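Local structure of transmembrane oligosaccharyl transferase (3WAJ) at residues I853-S856 against Q857-G861; E593-A596 against E597-A600. The protein is a multi-helix membrane protein of the archaeal STT3/AglB oligosaccharyl transferase family, with a GT-C-clan transmembrane part, a globular C-terminal part and a bound zinc ion. All blocks are in the same frame, centred on the assembly; numbering follows the deposited sequence.

Interaction 1: residues I853-S856 against Q857-G861; sequences IYES and QVQNG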
ATOM      1  N   ILE A 853       1.889  39.740 -17.795  1.00 64.92           N
ATOM      2  CA  ILE A 853       2.090  39.708 -16.347  1.00 63.11           C
ATOM      3  C   ILE A 853       3.486  39.176 -16.047  1.00 61.45           C
ATOM      4  O   ILE A 853       3.971  38.278 -16.741  1.00 68.36           O
ATOM      5  CB  ILE A 853       1.049  38.786 -15.666  1.00 70.15           C
ATOM      6  CG1 ILE A 853      -0.373  39.281 -15.942  1.00 70.89           C
ATOM      7  CG2 ILE A 853       1.282  38.701 -14.163  1.00 66.52           C
ATOM      8  CD1 ILE A 853      -0.688  40.601 -15.264  1.00 70.74           C
ATOM      9  N   TYR A 854       4.129  39.710 -15.012  1.00 57.96           N
ATOM     10  CA  TYR A 854       5.453  39.224 -14.624  1.00 58.29           C
ATOM     11  C   TYR A 854       5.420  38.379 -13.343  1.00 58.10           C
ATOM     12  O   TYR A 854       4.517  38.520 -12.497  1.00 52.34           O
ATOM     13  CB  TYR A 854       6.476  40.381 -14.576  1.00 58.94           C
ATOM     14  CG  TYR A 854       6.594  41.042 -15.927  1.00 69.33           C
ATOM     15  CD1 TYR A 854       7.410  40.499 -16.917  1.00 77.03           C
ATOM     16  CD2 TYR A 854       5.844  42.170 -16.242  1.00 71.68           C
ATOM     17  CE1 TYR A 854       7.503  41.081 -18.176  1.00 78.70           C
ATOM     18  CE2 TYR A 854       5.929  42.761 -17.502  1.00 76.68           C
ATOM     19  CZ  TYR A 854       6.760  42.211 -18.464  1.00 78.35           C
ATOM     20  OH  TYR A 854       6.855  42.783 -19.715  1.00 76.96           O
ATOM     21  N   GLU A 855       6.403  37.486 -13.234  1.00 56.71           N
ATOM     22  CA  GLU A 855       6.472  36.503 -12.164  1.00 53.14           C
ATOM     23  C   GLU A 855       6.333  37.122 -10.771  1.00 58.79           C
ATOM     24  O   GLU A 855       5.688  36.543  -9.892  1.00 60.64           O
ATOM     25  CB  GLU A 855       7.767  35.679 -12.304  1.00 45.25           C
ATOM     26  CG  GLU A 855       8.036  34.683 -11.185  1.00 45.37           C
ATOM     27  CD  GLU A 855       7.118  33.470 -11.237  1.00 57.56           C
ATOM     28  OE1 GLU A 855       6.196  33.450 -12.091  1.00 60.51           O
ATOM     29  OE2 GLU A 855       7.330  32.530 -10.427  1.00 56.99           O
ATOM     30  N   SER A 856       6.907  38.309 -10.580  1.00 63.78           N
ATOM     31  CA  SER A 856       6.908  38.931  -9.257  1.00 64.40           C
ATOM     32  C   SER A 856       5.505  39.417  -8.903  1.00 65.36           C
ATOM     33  O   SER A 856       5.081  39.329  -7.743  1.00 69.34           O
ATOM     34  CB  SER A 856       7.918  40.077  -9.182  1.00 63.66           C
ATOM     35  OG  SER A 856       7.487  41.188  -9.939  1.00 67.16           O
ATOM     36  N   GLN A 857       4.783  39.915  -9.906  1.00 57.47           N
ATOM     37  CA  GLN A 857       3.401  40.347  -9.713  1.00 58.90           C
ATOM     38  C   GLN A 857       2.524  39.170  -9.290  1.00 62.47           C
ATOM     39  O   GLN A 857       1.670  39.298  -8.416  1.00 62.99           O
ATOM     40  CB  GLN A 857       2.866  40.979 -10.999  1.00 64.00           C
ATOM     41  CG  GLN A 857       3.804  42.030 -11.598  1.00 68.34           C
ATOM     42  CD  GLN A 857       3.186  42.796 -12.755  1.00 71.48           C
ATOM     43  OE1 GLN A 857       3.079  42.285 -13.873  1.00 75.00           O
ATOM     44  NE2 GLN A 857       2.779  44.035 -12.491  1.00 69.23           N
ATOM     45  N   VAL A 858       2.759  38.020  -9.914  1.00 64.68           N
ATOM     46  CA  VAL A 858       2.063  36.783  -9.571  1.00 60.55           C
ATOM     47  C   VAL A 858       2.477  36.235  -8.201  1.00 57.65           C
ATOM     48  O   VAL A 858       1.621  35.819  -7.406  1.00 51.72           O
ATOM     49  CB  VAL A 858       2.270  35.701 -10.665  1.00 54.79           C
ATOM     50  CG1 VAL A 858       1.968  34.303 -10.136  1.00 52.20           C
ATOM     51  CG2 VAL A 858       1.411  35.994 -11.872  1.00 51.15           C
ATOM     52  N   GLN A 859       3.779  36.234  -7.920  1.00 55.41           N
ATOM     53  CA  GLN A 859       4.282  35.679  -6.660  1.00 57.16           C
ATOM     54  C   GLN A 859       3.915  36.506  -5.418  1.00 63.04           C
ATOM     55  O   GLN A 859       3.750  35.957  -4.329  1.00 66.73           O
ATOM     56  CB  GLN A 859       5.797  35.456  -6.718  1.00 57.88           C
ATOM     57  CG  GLN A 859       6.240  34.238  -7.541  1.00 66.19           C
ATOM     58  CD  GLN A 859       5.897  32.897  -6.886  1.00 74.90           C
ATOM     59  OE1 GLN A 859       5.419  32.841  -5.743  1.00 75.57           O
ATOM     60  NE2 GLN A 859       6.144  31.807  -7.614  1.00 75.07           N
ATOM     61  N   ASN A 860       3.777  37.817  -5.587  1.00 64.77           N
ATOM     62  CA  ASN A 860       3.503  38.709  -4.461  1.00 68.70           C
ATOM     63  C   ASN A 860       2.061  39.216  -4.413  1.00 71.69           C
ATOM     64  O   ASN A 860       1.654  39.872  -3.456  1.00 72.76           O
ATOM     65  CB  ASN A 860       4.479  39.893  -4.469  1.00 63.56           C
ATOM     66  CG  ASN A 860       5.924  39.453  -4.483  1.00 60.00           C
ATOM     67  OD1 ASN A 860       6.291  38.455  -3.856  1.00 54.66           O
ATOM     68  ND2 ASN A 860       6.758  40.191  -5.207  1.00 61.83           N
ATOM     69  N   GLY A 861       1.294  38.917  -5.454  1.00 67.85           N
ATOM     70  CA  GLY A 861      -0.103  39.287  -5.475  1.00 61.11           C
ATOM     71  C   GLY A 861      -0.292  40.767  -5.701  1.00 64.64           C
ATOM     72  O   GLY A 861      -1.274  41.347  -5.235  1.00 64.67           O
TER
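Ile853 and Val858 close a hydrophobic staple at the start of helix 855-860: the residue before the N-cap meets the fourth residue of the helix, CG2 of Ile853 lying 3.5 Å from CG2 of Val858. Branched aliphatic side chains suit both places, because each turns a methyl inward across the first turn. Between them Tyr854, the N-cap, takes part in one half of a capping box. OE1 of Gln857 accepts the backbone N of Tyr854 at 3.0 Å, using a lone pair in the carbonyl plane. Gln857 reaches back because its CG is anti to the carbonyl carbon (chi1 -49°) and the chain runs extended beyond CG. The same OE1 lies at the edge of the Tyr854 ring, 3.6 Å from CD2, near the ring plane. The first helical bond, Val858 N to Tyr854 O, is 3.2 Å long, and those from Gln859 N to Glu855 O and from Asn860 N to Ser856 O continue the turn. On another side of the helix Glu855 and Gln859 lie side by side; NE2 gives an almost straight bond of 3.1 Å to Glu855 OE2, meeting it from above the carboxylate plane. Gly861, with positive phi (74°), follows the helix where glycine is at ease. Glu855 OE1 also pairs with Ser827 and with Arg694 of strand 693-698, while Gln859 NE2 has a second acceptor in Glu775 of strand 771-776. Ile853 and Gln857 rest on Ala780 of strand 780-785 and Ile864 of strand 863-865.

Interaction 2: residues E593-A596 against E597-A600; sequences ESYA and EFVA
Tyr595 and Phe598, one turn apart on helix 593-602, form an edge-to-face pair in which the edge of Phe598 points at the face of Tyr595, the ring centroids 5.7 Å apart and the planes inclined at 57°. CD2 of Phe598 is the atom over that face. Both rings have CG opposite the backbone N (chi1 -171° in Tyr595, 154° in Phe598), a setting that suits bulky aromatics on a helix. Phe598 also brings its CB to 3.2 Å from Tyr595 O. One residue further, Val599 sets CG2 3.7 Å from CE2 of Tyr595, approaching the ring obliquely. The phenol OH of Tyr595 bonds to Asn580, so its polar end is fixed as well. Glu593 and Glu597 bring like charges together, OE2 to OE2 at 4.4 Å. The cost is probably offset, since Glu593 accepts the backbone N atoms of Ser691 and His692, while Glu597 has a salt bridge to Arg776 and a bond to Tyr693 OH. Small Ala596 and Ala600 let Phe587 come close. The backbone bond from Ala600 N to Ala596 O is 2.8 Å. The i to i+3 ring pair and the i to i+4 contacts follow from the alpha-helical repeat, in a helix lying against helix 584-588 and strand 693-698.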
ATOM      1  N   GLU A 593     -13.285  27.144  -5.657  1.00 45.43           N
ATOM      2  CA  GLU A 593     -11.884  27.436  -5.377  1.00 44.82           C
ATOM      3  C   GLU A 593     -11.658  27.967  -3.947  1.00 52.04           C
ATOM      4  O   GLU A 593     -10.638  27.664  -3.338  1.00 55.30           O
ATOM      5  CB  GLU A 593     -11.293  28.387  -6.427  1.00 36.62           C
ATOM      6  CG  GLU A 593      -9.775  28.448  -6.391  1.00 39.90           C
ATOM      7  CD  GLU A 593      -9.181  29.362  -7.446  1.00 45.90           C
ATOM      8  OE1 GLU A 593      -9.942  30.069  -8.146  1.00 49.75           O
ATOM      9  OE2 GLU A 593      -7.939  29.373  -7.573  1.00 48.87           O
ATOM     10  N   SER A 594     -12.609  28.743  -3.421  1.00 49.66           N
ATOM     11  CA  SER A 594     -12.510  29.290  -2.061  1.00 47.82           C
ATOM     12  C   SER A 594     -12.336  28.219  -0.996  1.00 46.34           C
ATOM     13  O   SER A 594     -11.470  28.344  -0.125  1.00 47.54           O
ATOM     14  CB  SER A 594     -13.742  30.127  -1.715  1.00 44.46           C
ATOM     15  OG  SER A 594     -14.045  30.995  -2.779  1.00 56.09           O
ATOM     16  N   TYR A 595     -13.173  27.183  -1.049  1.00 42.52           N
ATOM     17  CA  TYR A 595     -13.061  26.075  -0.108  1.00 41.67           C
ATOM     18  C   TYR A 595     -11.710  25.371  -0.259  1.00 47.98           C
ATOM     19  O   TYR A 595     -11.052  25.075   0.735  1.00 49.88           O
ATOM     20  CB  TYR A 595     -14.203  25.077  -0.290  1.00 38.55           C
ATOM     21  CG  TYR A 595     -14.244  24.018   0.800  1.00 42.62           C
ATOM     22  CD1 TYR A 595     -15.002  24.204   1.947  1.00 40.11           C
ATOM     23  CD2 TYR A 595     -13.517  22.834   0.682  1.00 37.50           C
ATOM     24  CE1 TYR A 595     -15.043  23.236   2.944  1.00 45.74           C
ATOM     25  CE2 TYR A 595     -13.551  21.866   1.667  1.00 38.19           C
ATOM     26  CZ  TYR A 595     -14.313  22.069   2.795  1.00 46.61           C
ATOM     27  OH  TYR A 595     -14.345  21.103   3.776  1.00 51.41           O
ATOM     28  N   ALA A 596     -11.304  25.109  -1.503  1.00 44.10           N
ATOM     29  CA  ALA A 596      -9.993  24.512  -1.771  1.00 43.05           C
ATOM     30  C   ALA A 596      -8.856  25.327  -1.149  1.00 40.41           C
ATOM     31  O   ALA A 596      -7.912  24.769  -0.564  1.00 38.01           O
ATOM     32  CB  ALA A 596      -9.772  24.341  -3.281  1.00 37.69           C
ATOM     33  N   GLU A 597      -8.960  26.646  -1.301  1.00 38.59           N
ATOM     34  CA  GLU A 597      -7.997  27.607  -0.761  1.00 44.20           C
ATOM     35  C   GLU A 597      -7.942  27.546   0.773  1.00 44.38           C
ATOM     36  O   GLU A 597      -6.874  27.663   1.376  1.00 44.97           O
ATOM     37  CB  GLU A 597      -8.366  29.015  -1.231  1.00 42.96           C
ATOM     38  CG  GLU A 597      -7.197  29.884  -1.616  1.00 52.42           C
ATOM     39  CD  GLU A 597      -6.273  29.216  -2.589  1.00 57.18           C
ATOM     40  OE1 GLU A 597      -5.064  29.483  -2.513  1.00 59.07           O
ATOM     41  OE2 GLU A 597      -6.743  28.427  -3.425  1.00 65.40           O
ATOM     42  N   PHE A 598      -9.100  27.343   1.395  1.00 42.39           N
ATOM     43  CA  PHE A 598      -9.162  27.136   2.829  1.00 41.17           C
ATOM     44  C   PHE A 598      -8.349  25.896   3.191  1.00 41.58           C
ATOM     45  O   PHE A 598      -7.502  25.925   4.084  1.00 46.63           O
ATOM     46  CB  PHE A 598     -10.622  27.006   3.298  1.00 39.65           C
ATOM     47  CG  PHE A 598     -10.784  26.208   4.567  1.00 41.45           C
ATOM     48  CD1 PHE A 598     -10.457  26.762   5.805  1.00 50.96           C
ATOM     49  CD2 PHE A 598     -11.261  24.899   4.526  1.00 37.66           C
ATOM     50  CE1 PHE A 598     -10.592  26.014   6.982  1.00 48.66           C
ATOM     51  CE2 PHE A 598     -11.400  24.138   5.701  1.00 39.92           C
ATOM     52  CZ  PHE A 598     -11.062  24.696   6.927  1.00 46.74           C
ATOM     53  N   VAL A 599      -8.597  24.804   2.482  1.00 42.79           N
ATOM     54  CA  VAL A 599      -7.890  23.560   2.758  1.00 42.55           C
ATOM     55  C   VAL A 599      -6.381  23.699   2.518  1.00 43.93           C
ATOM     56  O   VAL A 599      -5.562  23.252   3.342  1.00 41.15           O
ATOM     57  CB  VAL A 599      -8.467  22.408   1.921  1.00 35.67           C
ATOM     58  CG1 VAL A 599      -7.598  21.145   2.045  1.00 28.46           C
ATOM     59  CG2 VAL A 599      -9.906  22.141   2.332  1.00 30.58           C
ATOM     60  N   ALA A 600      -6.022  24.338   1.401  1.00 39.31           N
ATOM     61  CA  ALA A 600      -4.618  24.429   0.998  1.00 36.97           C
ATOM     62  C   ALA A 600      -3.833  25.311   1.949  1.00 37.88           C
ATOM     63  O   ALA A 600      -2.690  25.016   2.270  1.00 43.00           O
ATOM     64  CB  ALA A 600      -4.489  24.930  -0.425  1.00 31.23           C
TER

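How the interactions relate
Both contacts are local, each within a single helix, and both are partly buried; their centres lie 20 Å apart and their nearest atoms about 10 Å, with no touch between them. Interaction 1 is governed by capping of its short helix, where a side-chain amide replaces a missing backbone partner, whereas interaction 2 takes in the first two turns of a longer helix and relies on aromatic and apolar side chains with a pair of glutamates. Glutamates of both helices reach strand 693-698 at the edge of the mixed five-stranded sheet, and both helices also find partners on strand 771-776. Helix 855-860 belongs to the long peripheral domain, helix 593-602 to the AglB core domain, and this sheet is their common neighbour.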